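Local structure of PfkB (Polaromonas sp. JS666, 4DU5) at residues N63-V75 against G324-A334; G282-A294 against A304-V316. The protein probably phosphorylates a sugar or related small molecule, as a carbohydrate kinase of the pfkB (ribokinase-like) family. One frame throughout, in Å; residues are numbered along the deposited sequence.

Contact 1 of 2, residues N63-V75 against G324-A334; sequences NVAIGLARLGLKV and GLPTRAELNAA
Arg70 NH1 donates to the backbone carbonyl of Leu325, NH1 to O 2.9 Å, and the oxygen receives it in its own carbonyl plane, on a lone pair, at the edge of the guanidinium. In this pfkB-family, ribokinase-like fold the C-terminal stretch 324-334 is thereby tied to the C-terminal end of an early helix, 60-70, which packs on the central sheet. Arg70 reaches the tail because its chain runs extended from CG to NE; the methyl CG2 of Ile66 lies against one face of the guanidinium, toward its rim, and NH2 forms a salt bridge with Glu97. Two polar partners, Leu325 O and Glu97, thus limit how the guanidinium can turn.

The helix ends in a Schellman motif, with Gly72 at positive phi, where a side chain would be jammed against the preceding carbonyl. The carbonyls of Arg70 and Leu71, at the helix end, take donors from Arg328. Arg70 O accepts the backbone N-H of Arg328, the first residue of helix 328-332, N to O 3.2 Å, with the donor tilted 30° from the carbonyl plane. Leu71 O takes a side-chain donor instead, Arg328 NH1 at 2.9 Å. That chain bends at chi2 (91°) and again at chi3, which swings the guanidinium back to the helix end, where NH2 forms a salt bridge with Asp297.

Apolar groups pack alongside. Leu325 lays CD2 against the backbone of the helix, 3.5 Å from Gly67 CA, where a CB on Gly67 would collide with it. The buried Leu71 brings its methyl CD2 against the tail, 3.4 Å from Pro326 O and 4.2 Å from Leu331 CG.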
loop_
_atom_site.group_PDB
_atom_site.type_symbol
_atom_site.label_atom_id
_atom_site.label_comp_id
_atom_site.label_asym_id
_atom_site.label_seq_id
_atom_site.Cartn_x
_atom_site.Cartn_y
_atom_site.Cartn_z
ATOM N N ASN A 63 0.476 -20.304 1.187
ATOM C CA ASN A 63 1.605 -21.031 1.797
ATOM C C ASN A 63 1.342 -22.536 1.741
ATOM O O ASN A 63 2.240 -23.305 1.350
ATOM C CB ASN A 63 1.864 -20.576 3.228
ATOM C CG ASN A 63 2.060 -19.063 3.328
ATOM O OD1 ASN A 63 2.737 -18.454 2.479
ATOM N ND2 ASN A 63 1.468 -18.442 4.361
ATOM N N VAL A 64 0.121 -22.961 2.058
ATOM C CA VAL A 64 -0.185 -24.381 1.997
ATOM C C VAL A 64 -0.076 -24.878 0.536
ATOM O O VAL A 64 0.429 -25.996 0.257
ATOM C CB VAL A 64 -1.566 -24.721 2.669
ATOM C CG1 VAL A 64 -2.059 -26.113 2.345
ATOM C CG2 VAL A 64 -1.457 -24.610 4.126
ATOM N N ALA A 65 -0.537 -24.029 -0.388
ATOM C CA ALA A 65 -0.535 -24.361 -1.798
ATOM C C ALA A 65 0.902 -24.530 -2.309
ATOM O O ALA A 65 1.198 -25.489 -2.957
ATOM C CB ALA A 65 -1.291 -23.334 -2.564
ATOM N N ILE A 66 1.788 -23.613 -1.988
ATOM C CA ILE A 66 3.219 -23.716 -2.331
ATOM C C ILE A 66 3.935 -24.998 -1.820
ATOM O O ILE A 66 4.803 -25.542 -2.481
ATOM C CB ILE A 66 3.989 -22.508 -1.733
ATOM C CG1 ILE A 66 3.453 -21.161 -2.242
ATOM C CG2 ILE A 66 5.502 -22.660 -1.921
ATOM C CD1 ILE A 66 4.361 -19.959 -1.846
ATOM N N GLY A 67 3.603 -25.436 -0.618
ATOM C CA GLY A 67 4.144 -26.679 -0.076
ATOM C C GLY A 67 3.635 -27.924 -0.778
ATOM O O GLY A 67 4.428 -28.732 -1.240
ATOM N N LEU A 68 2.315 -28.082 -0.847
ATOM C CA LEU A 68 1.709 -29.107 -1.677
ATOM C C LEU A 68 2.215 -29.129 -3.102
ATOM O O LEU A 68 2.340 -30.209 -3.663
ATOM C CB LEU A 68 0.201 -28.955 -1.756
ATOM C CG LEU A 68 -0.677 -28.946 -0.527
ATOM C CD1 LEU A 68 -2.133 -28.797 -0.981
ATOM C CD2 LEU A 68 -0.489 -30.207 0.313
ATOM N N ALA A 69 2.455 -27.969 -3.717
ATOM C CA ALA A 69 2.981 -27.943 -5.087
ATOM C C ALA A 69 4.459 -28.384 -5.151
ATOM O O ALA A 69 4.883 -29.085 -6.092
ATOM C CB ALA A 69 2.792 -26.601 -5.720
ATOM N N ARG A 70 5.243 -27.984 -4.156
ATOM C CA ARG A 70 6.635 -28.446 -4.067
ATOM C C ARG A 70 6.737 -29.941 -3.758
ATOM O O ARG A 70 7.761 -30.553 -4.009
ATOM C CB ARG A 70 7.445 -27.649 -3.037
ATOM C CG ARG A 70 7.639 -26.193 -3.416
ATOM C CD ARG A 70 8.213 -25.430 -2.251
ATOM N NE ARG A 70 8.572 -24.075 -2.628
ATOM C CZ ARG A 70 9.221 -23.227 -1.826
ATOM N NH1 ARG A 70 9.580 -23.597 -0.596
ATOM N NH2 ARG A 70 9.511 -21.997 -2.245
ATOM N N LEU A 71 5.695 -30.518 -3.195
ATOM C CA LEU A 71 5.717 -31.946 -2.938
ATOM C C LEU A 71 5.278 -32.747 -4.164
ATOM O O LEU A 71 5.203 -33.951 -4.100
ATOM C CB LEU A 71 4.890 -32.325 -1.683
ATOM C CG LEU A 71 5.466 -31.945 -0.306
ATOM C CD1 LEU A 71 4.674 -32.551 0.793
ATOM C CD2 LEU A 71 6.912 -32.351 -0.179
ATOM N N GLY A 72 4.999 -32.077 -5.273
ATOM C CA GLY A 72 4.653 -32.765 -6.511
ATOM C C GLY A 72 3.178 -32.750 -6.878
ATOM O O GLY A 72 2.831 -33.097 -7.983
ATOM N N LEU A 73 2.302 -32.351 -5.968
ATOM C CA LEU A 73 0.872 -32.346 -6.223
ATOM C C LEU A 73 0.407 -31.264 -7.206
ATOM O O LEU A 73 1.024 -30.205 -7.368
ATOM C CB LEU A 73 0.113 -32.167 -4.911
ATOM C CG LEU A 73 -0.224 -33.359 -4.014
ATOM C CD1 LEU A 73 0.999 -33.826 -3.204
ATOM C CD2 LEU A 73 -1.365 -32.979 -3.115
ATOM N N LYS A 74 -0.703 -31.563 -7.866
ATOM C CA LYS A 74 -1.325 -30.722 -8.862
ATOM C C LYS A 74 -2.241 -29.836 -8.050
ATOM O O LYS A 74 -3.236 -30.294 -7.539
ATOM C CB LYS A 74 -2.174 -31.627 -9.777
ATOM C CG LYS A 74 -1.918 -31.584 -11.273
ATOM C CD LYS A 74 -0.560 -32.179 -11.627
ATOM C CE LYS A 74 -0.256 -32.068 -13.139
ATOM N NZ LYS A 74 -0.207 -30.636 -13.654
ATOM N N VAL A 75 -1.895 -28.566 -7.916
ATOM C CA VAL A 75 -2.644 -27.645 -7.074
ATOM C C VAL A 75 -3.163 -26.453 -7.872
ATOM O O VAL A 75 -2.396 -25.790 -8.605
ATOM C CB VAL A 75 -1.755 -27.092 -5.945
ATOM C CG1 VAL A 75 -2.546 -26.154 -5.045
ATOM C CG2 VAL A 75 -1.108 -28.229 -5.150
ATOM N N GLY A 324 11.003 -22.300 2.836
ATOM C CA GLY A 324 11.428 -23.475 3.598
ATOM C C GLY A 324 10.354 -24.566 3.717
ATOM O O GLY A 324 10.342 -25.379 4.689
ATOM N N LEU A 325 9.419 -24.589 2.770
ATOM C CA LEU A 325 8.561 -25.761 2.689
ATOM C C LEU A 325 9.298 -26.678 1.739
ATOM O O LEU A 325 9.791 -26.202 0.709
ATOM C CB LEU A 325 7.137 -25.417 2.218
ATOM C CG LEU A 325 6.028 -25.461 3.282
ATOM C CD1 LEU A 325 6.417 -24.825 4.609
ATOM C CD2 LEU A 325 4.806 -24.803 2.750
ATOM N N PRO A 326 9.432 -27.972 2.097
ATOM C CA PRO A 326 10.311 -28.917 1.386
ATOM C C PRO A 326 9.903 -29.339 -0.034
ATOM O O PRO A 326 8.723 -29.440 -0.343
ATOM C CB PRO A 326 10.313 -30.150 2.296
ATOM C CG PRO A 326 9.094 -30.028 3.133
ATOM C CD PRO A 326 8.889 -28.564 3.331
ATOM N N THR A 327 10.907 -29.577 -0.877
ATOM C CA THR A 327 10.725 -30.351 -2.102
ATOM C C THR A 327 10.497 -31.811 -1.715
ATOM O O THR A 327 10.899 -32.245 -0.633
ATOM C CB THR A 327 11.964 -30.264 -3.016
ATOM O OG1 THR A 327 12.291 -28.897 -3.246
ATOM C CG2 THR A 327 11.699 -30.919 -4.388
ATOM N N ARG A 328 9.821 -32.550 -2.589
ATOM C CA ARG A 328 9.756 -33.999 -2.509
ATOM C C ARG A 328 11.119 -34.559 -2.154
ATOM O O ARG A 328 11.243 -35.466 -1.334
ATOM C CB ARG A 328 9.356 -34.577 -3.853
ATOM C CG ARG A 328 8.837 -35.947 -3.732
ATOM C CD ARG A 328 7.342 -35.906 -3.553
ATOM N NE ARG A 328 6.941 -36.696 -2.394
ATOM C CZ ARG A 328 5.686 -36.926 -2.013
ATOM N NH1 ARG A 328 4.654 -36.426 -2.697
ATOM N NH2 ARG A 328 5.467 -37.676 -0.930
ATOM N N ALA A 329 12.145 -34.002 -2.784
ATOM C CA ALA A 329 13.494 -34.478 -2.599
ATOM C C ALA A 329 13.949 -34.312 -1.154
ATOM O O ALA A 329 14.317 -35.306 -0.526
ATOM C CB ALA A 329 14.426 -33.801 -3.558
ATOM N N GLU A 330 13.896 -33.093 -0.611
ATOM C CA GLU A 330 14.260 -32.876 0.813
ATOM C C GLU A 330 13.440 -33.762 1.727
ATOM O O GLU A 330 13.850 -34.065 2.838
ATOM C CB GLU A 330 14.082 -31.422 1.249
ATOM C CG GLU A 330 15.174 -30.515 0.762
ATOM C CD GLU A 330 14.639 -29.369 -0.082
ATOM O OE1 GLU A 330 15.244 -28.272 -0.026
ATOM O OE2 GLU A 330 13.616 -29.574 -0.794
ATOM N N LEU A 331 12.271 -34.152 1.247
ATOM C CA LEU A 331 11.363 -34.926 2.025
ATOM C C LEU A 331 11.900 -36.353 2.012
ATOM O O LEU A 331 12.025 -36.988 3.059
ATOM C CB LEU A 331 9.969 -34.852 1.403
ATOM C CG LEU A 331 8.741 -35.309 2.163
ATOM C CD1 LEU A 331 7.998 -36.257 1.290
ATOM C CD2 LEU A 331 9.039 -35.967 3.515
ATOM N N ASN A 332 12.241 -36.847 0.827
ATOM C CA ASN A 332 12.734 -38.212 0.694
ATOM C C ASN A 332 14.000 -38.518 1.523
ATOM O O ASN A 332 14.195 -39.653 1.951
ATOM C CB ASN A 332 12.887 -38.584 -0.766
ATOM C CG ASN A 332 11.556 -38.752 -1.457
ATOM O OD1 ASN A 332 10.627 -39.338 -0.920
ATOM N ND2 ASN A 332 11.461 -38.234 -2.661
ATOM N N ALA A 333 14.812 -37.511 1.813
ATOM C CA ALA A 333 15.745 -37.626 2.943
ATOM C C ALA A 333 15.054 -37.770 4.341
ATOM O O ALA A 333 14.906 -36.781 5.067
ATOM C CB ALA A 333 16.746 -36.455 2.936
ATOM N N ALA A 334 14.580 -38.996 4.659
ATOM C CA ALA A 334 14.352 -39.531 6.049
ATOM C C ALA A 334 13.107 -40.422 6.195
ATOM O O ALA A 334 13.113 -41.431 6.919
ATOM C CB ALA A 334 14.393 -38.416 7.156
#

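Contact 2 of 2, residues G282-A294 against A304-V316; sequences GAGDGFAVGVISA and AVKRGAWIGARAV
The Phe287 ring leans over the chain at Gly308, carried there by a CG anti to the backbone N (chi1 -166°); Gly308 CA lies over one face toward the rim, and Val305 CG1 meets the ring edge, 3.7 Å from CZ. Beside this ring the backbones touch: Gly290 CA stands 3.5 Å from Gly308 CA, and Phe287 CA points its hydrogen at Gly308 O. Helices 283-294 and 304-316 form a roughly antiparallel pair of the ribokinase-like fold, axes 6.6 Å apart at closest approach and inclined at 150°, a closeness that Gly286, Gly290, Gly308 and Gly312 permit. Ile311 reaches over this glycine seam, CD1 3.5 Å from Gly290 CA. On the other flank Arg307 lies across the partner helix, its bend at chi3 (-64°) laying the guanidinium flat on Ala294, whose CB is centred over one face. In the guanidinium plane NH1 donates to Ser293 OG, 2.9 Å away, while that hydroxyl donates to Val289 O; NH1 also forms a salt bridge with Asp297. With an alanine here, Ser293 OG would probably lose this donor, Asp297 one of its arginine partners, and Ala294 the flat group over its CB. Beyond it, Ala294 CB abuts Ala304 CB at 3.5 Å.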
loop_
_atom_site.group_PDB
_atom_site.type_symbol
_atom_site.label_atom_id
_atom_site.label_comp_id
_atom_site.label_asym_id
_atom_site.label_seq_id
_atom_site.Cartn_x
_atom_site.Cartn_y
_atom_site.Cartn_z
ATOM N N GLY A 282 3.590 -20.268 11.093
ATOM C CA GLY A 282 4.400 -20.954 10.082
ATOM C C GLY A 282 4.390 -22.481 10.174
ATOM O O GLY A 282 4.431 -23.177 9.146
ATOM N N ALA A 283 4.354 -23.001 11.406
ATOM C CA ALA A 283 4.343 -24.446 11.675
ATOM C C ALA A 283 2.988 -25.141 11.468
ATOM O O ALA A 283 2.952 -26.360 11.236
ATOM C CB ALA A 283 4.836 -24.717 13.092
ATOM N N GLY A 284 1.884 -24.399 11.592
ATOM C CA GLY A 284 0.578 -24.941 11.263
ATOM C C GLY A 284 0.513 -25.230 9.778
ATOM O O GLY A 284 0.064 -26.290 9.341
ATOM N N ASP A 285 0.993 -24.287 8.996
ATOM C CA ASP A 285 0.973 -24.430 7.551
ATOM C C ASP A 285 1.798 -25.635 7.096
ATOM O O ASP A 285 1.390 -26.365 6.192
ATOM C CB ASP A 285 1.425 -23.137 6.849
ATOM C CG ASP A 285 0.498 -21.917 7.152
ATOM O OD1 ASP A 285 -0.765 -22.051 7.325
ATOM O OD2 ASP A 285 1.071 -20.797 7.175
ATOM N N GLY A 286 2.933 -25.870 7.734
ATOM C CA GLY A 286 3.703 -27.029 7.392
ATOM C C GLY A 286 2.926 -28.258 7.771
ATOM O O GLY A 286 2.788 -29.230 6.991
ATOM N N PHE A 287 2.386 -28.217 8.977
ATOM C CA PHE A 287 1.648 -29.342 9.435
ATOM C C PHE A 287 0.639 -29.760 8.372
ATOM O O PHE A 287 0.737 -30.870 7.887
ATOM C CB PHE A 287 1.027 -29.125 10.810
ATOM C CG PHE A 287 0.548 -30.384 11.425
ATOM C CD1 PHE A 287 1.426 -31.196 12.138
ATOM C CD2 PHE A 287 -0.770 -30.800 11.245
ATOM C CE1 PHE A 287 0.995 -32.386 12.693
ATOM C CE2 PHE A 287 -1.227 -32.003 11.804
ATOM C CZ PHE A 287 -0.344 -32.803 12.522
ATOM N N ALA A 288 -0.263 -28.880 7.944
ATOM C CA ALA A 288 -1.324 -29.300 6.991
ATOM C C ALA A 288 -0.801 -29.731 5.644
ATOM O O ALA A 288 -1.378 -30.639 5.033
ATOM C CB ALA A 288 -2.413 -28.254 6.809
ATOM N N VAL A 289 0.269 -29.093 5.165
ATOM C CA VAL A 289 0.894 -29.574 3.920
ATOM C C VAL A 289 1.359 -31.019 4.100
ATOM O O VAL A 289 1.152 -31.851 3.250
ATOM C CB VAL A 289 2.064 -28.708 3.466
ATOM C CG1 VAL A 289 2.649 -29.265 2.183
ATOM C CG2 VAL A 289 1.599 -27.265 3.211
ATOM N N GLY A 290 1.942 -31.315 5.250
ATOM C CA GLY A 290 2.330 -32.687 5.567
ATOM C C GLY A 290 1.192 -33.690 5.601
ATOM O O GLY A 290 1.269 -34.745 4.940
ATOM N N VAL A 291 0.117 -33.383 6.339
ATOM C CA VAL A 291 -0.884 -34.425 6.527
ATOM C C VAL A 291 -1.789 -34.560 5.351
ATOM O O VAL A 291 -2.246 -35.668 5.066
ATOM C CB VAL A 291 -1.624 -34.389 7.911
ATOM C CG1 VAL A 291 -1.071 -33.277 8.745
ATOM C CG2 VAL A 291 -3.142 -34.281 7.772
ATOM N N ILE A 292 -2.004 -33.453 4.636
ATOM C CA ILE A 292 -2.836 -33.449 3.427
ATOM C C ILE A 292 -2.147 -34.210 2.290
ATOM O O ILE A 292 -2.747 -35.095 1.657
ATOM C CB ILE A 292 -3.215 -32.004 3.015
ATOM C CG1 ILE A 292 -4.193 -31.409 4.046
ATOM C CG2 ILE A 292 -3.776 -31.911 1.541
ATOM C CD1 ILE A 292 -4.749 -30.085 3.609
ATOM N N SER A 293 -0.878 -33.919 2.065
ATOM C CA SER A 293 -0.194 -34.603 0.990
ATOM C C SER A 293 -0.065 -36.110 1.244
ATOM O O SER A 293 -0.231 -36.900 0.331
ATOM C CB SER A 293 1.152 -33.956 0.685
ATOM O OG SER A 293 2.023 -34.083 1.788
ATOM N N ALA A 294 0.228 -36.528 2.470
ATOM C CA ALA A 294 0.375 -37.968 2.717
ATOM C C ALA A 294 -0.931 -38.757 2.445
ATOM O O ALA A 294 -0.912 -39.787 1.755
ATOM C CB ALA A 294 0.903 -38.225 4.110
ATOM N N ALA A 304 0.916 -40.083 8.106
ATOM C CA ALA A 304 0.577 -38.786 7.558
ATOM C C ALA A 304 0.829 -37.715 8.601
ATOM O O ALA A 304 1.430 -36.634 8.289
ATOM C CB ALA A 304 -0.848 -38.735 7.099
ATOM N N VAL A 305 0.387 -38.004 9.830
ATOM C CA VAL A 305 0.612 -37.060 10.931
ATOM C C VAL A 305 2.098 -36.847 11.186
ATOM O O VAL A 305 2.509 -35.753 11.549
ATOM C CB VAL A 305 -0.077 -37.507 12.214
ATOM C CG1 VAL A 305 -0.017 -36.422 13.246
ATOM C CG2 VAL A 305 -1.498 -37.867 11.916
ATOM N N LYS A 306 2.912 -37.879 10.980
ATOM C CA LYS A 306 4.330 -37.681 11.224
ATOM C C LYS A 306 4.941 -36.865 10.107
ATOM O O LYS A 306 5.775 -35.991 10.375
ATOM C CB LYS A 306 5.111 -38.969 11.515
ATOM C CG LYS A 306 5.465 -39.813 10.319
ATOM C CD LYS A 306 6.909 -40.244 10.326
ATOM C CE LYS A 306 7.332 -40.743 11.684
ATOM N NZ LYS A 306 8.613 -41.510 11.519
ATOM N N ARG A 307 4.492 -37.097 8.868
ATOM C CA ARG A 307 4.912 -36.174 7.803
ATOM C C ARG A 307 4.525 -34.731 8.185
ATOM O O ARG A 307 5.392 -33.851 8.279
ATOM C CB ARG A 307 4.377 -36.538 6.424
ATOM C CG ARG A 307 4.934 -35.590 5.348
ATOM C CD ARG A 307 4.280 -35.750 4.033
ATOM N NE ARG A 307 4.519 -37.072 3.473
ATOM C CZ ARG A 307 3.942 -37.540 2.364
ATOM N NH1 ARG A 307 3.055 -36.815 1.698
ATOM N NH2 ARG A 307 4.246 -38.739 1.914
ATOM N N GLY A 308 3.234 -34.512 8.436
ATOM C CA GLY A 308 2.754 -33.245 8.956
ATOM C C GLY A 308 3.690 -32.717 10.011
ATOM O O GLY A 308 4.179 -31.569 9.924
ATOM N N ALA A 309 3.965 -33.567 10.997
ATOM C CA ALA A 309 4.817 -33.180 12.110
ATOM C C ALA A 309 6.253 -32.860 11.676
ATOM O O ALA A 309 6.796 -31.858 12.119
ATOM C CB ALA A 309 4.775 -34.235 13.254
ATOM N N TRP A 310 6.865 -33.665 10.796
ATOM C CA TRP A 310 8.225 -33.323 10.304
ATOM C C TRP A 310 8.247 -31.942 9.636
ATOM O O TRP A 310 9.045 -31.098 10.006
ATOM C CB TRP A 310 8.843 -34.410 9.389
ATOM C CG TRP A 310 10.242 -34.069 8.901
ATOM C CD1 TRP A 310 11.402 -34.005 9.663
ATOM C CD2 TRP A 310 10.626 -33.700 7.568
ATOM N NE1 TRP A 310 12.473 -33.621 8.874
ATOM C CE2 TRP A 310 12.027 -33.426 7.590
ATOM C CE3 TRP A 310 9.927 -33.570 6.355
ATOM C CZ2 TRP A 310 12.738 -33.051 6.446
ATOM C CZ3 TRP A 310 10.646 -33.191 5.204
ATOM C CH2 TRP A 310 12.039 -32.938 5.265
ATOM N N ILE A 311 7.348 -31.706 8.682
ATOM C CA ILE A 311 7.315 -30.431 7.969
ATOM C C ILE A 311 7.067 -29.253 8.912
ATOM O O ILE A 311 7.701 -28.190 8.757
ATOM C CB ILE A 311 6.291 -30.412 6.825
ATOM C CG1 ILE A 311 6.456 -31.658 5.951
ATOM C CG2 ILE A 311 6.486 -29.187 6.012
ATOM C CD1 ILE A 311 5.611 -31.686 4.694
ATOM N N GLY A 312 6.168 -29.438 9.882
ATOM C CA GLY A 312 5.897 -28.391 10.886
ATOM C C GLY A 312 7.142 -27.956 11.635
ATOM O O GLY A 312 7.461 -26.770 11.710
ATOM N N ALA A 313 7.866 -28.929 12.168
ATOM C CA ALA A 313 9.127 -28.680 12.861
ATOM C C ALA A 313 10.229 -28.093 11.948
ATOM O O ALA A 313 11.041 -27.253 12.373
ATOM C CB ALA A 313 9.601 -29.959 13.545
ATOM N N ARG A 314 10.249 -28.534 10.695
ATOM C CA ARG A 314 11.130 -27.931 9.716
ATOM C C ARG A 314 10.791 -26.438 9.538
ATOM O O ARG A 314 11.675 -25.584 9.525
ATOM C CB ARG A 314 11.077 -28.685 8.384
ATOM C CG ARG A 314 11.777 -27.950 7.254
ATOM C CD ARG A 314 12.359 -28.833 6.153
ATOM N NE ARG A 314 12.614 -27.971 5.004
ATOM C CZ ARG A 314 13.617 -28.081 4.132
ATOM N NH1 ARG A 314 14.538 -29.053 4.229
ATOM N NH2 ARG A 314 13.690 -27.189 3.148
ATOM N N ALA A 315 9.501 -26.134 9.434
ATOM C CA ALA A 315 9.050 -24.759 9.210
ATOM C C ALA A 315 9.365 -23.846 10.375
ATOM O O ALA A 315 9.598 -22.655 10.160
ATOM C CB ALA A 315 7.567 -24.715 8.885
ATOM N N VAL A 316 9.382 -24.387 11.596
ATOM C CA VAL A 316 9.768 -23.586 12.772
ATOM C C VAL A 316 11.208 -23.014 12.703
ATOM O O VAL A 316 11.461 -21.909 13.213
ATOM C CB VAL A 316 9.557 -24.374 14.069
#

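The centres of contacts 1 and 2 lie 10 Å apart, on the same side of the chain's centre, and contact 2 is nested along the chain inside the loop closed by contact 1. The hairpin of helices 283-296 and 301-316 precedes the tail, 324-334, in the chain, which then returns to helix 60-70. Helix 283-296 also packs against helix 60-70, with Leu68 beside Val289, and Leu71 just past that helix lies beside Ser293. Helix 60-70, the helix hairpin and the C-terminal stretch thus form one packed cluster. Arg307 and Arg328 converge on the one carboxylate of Asp297, which joins the two contacts.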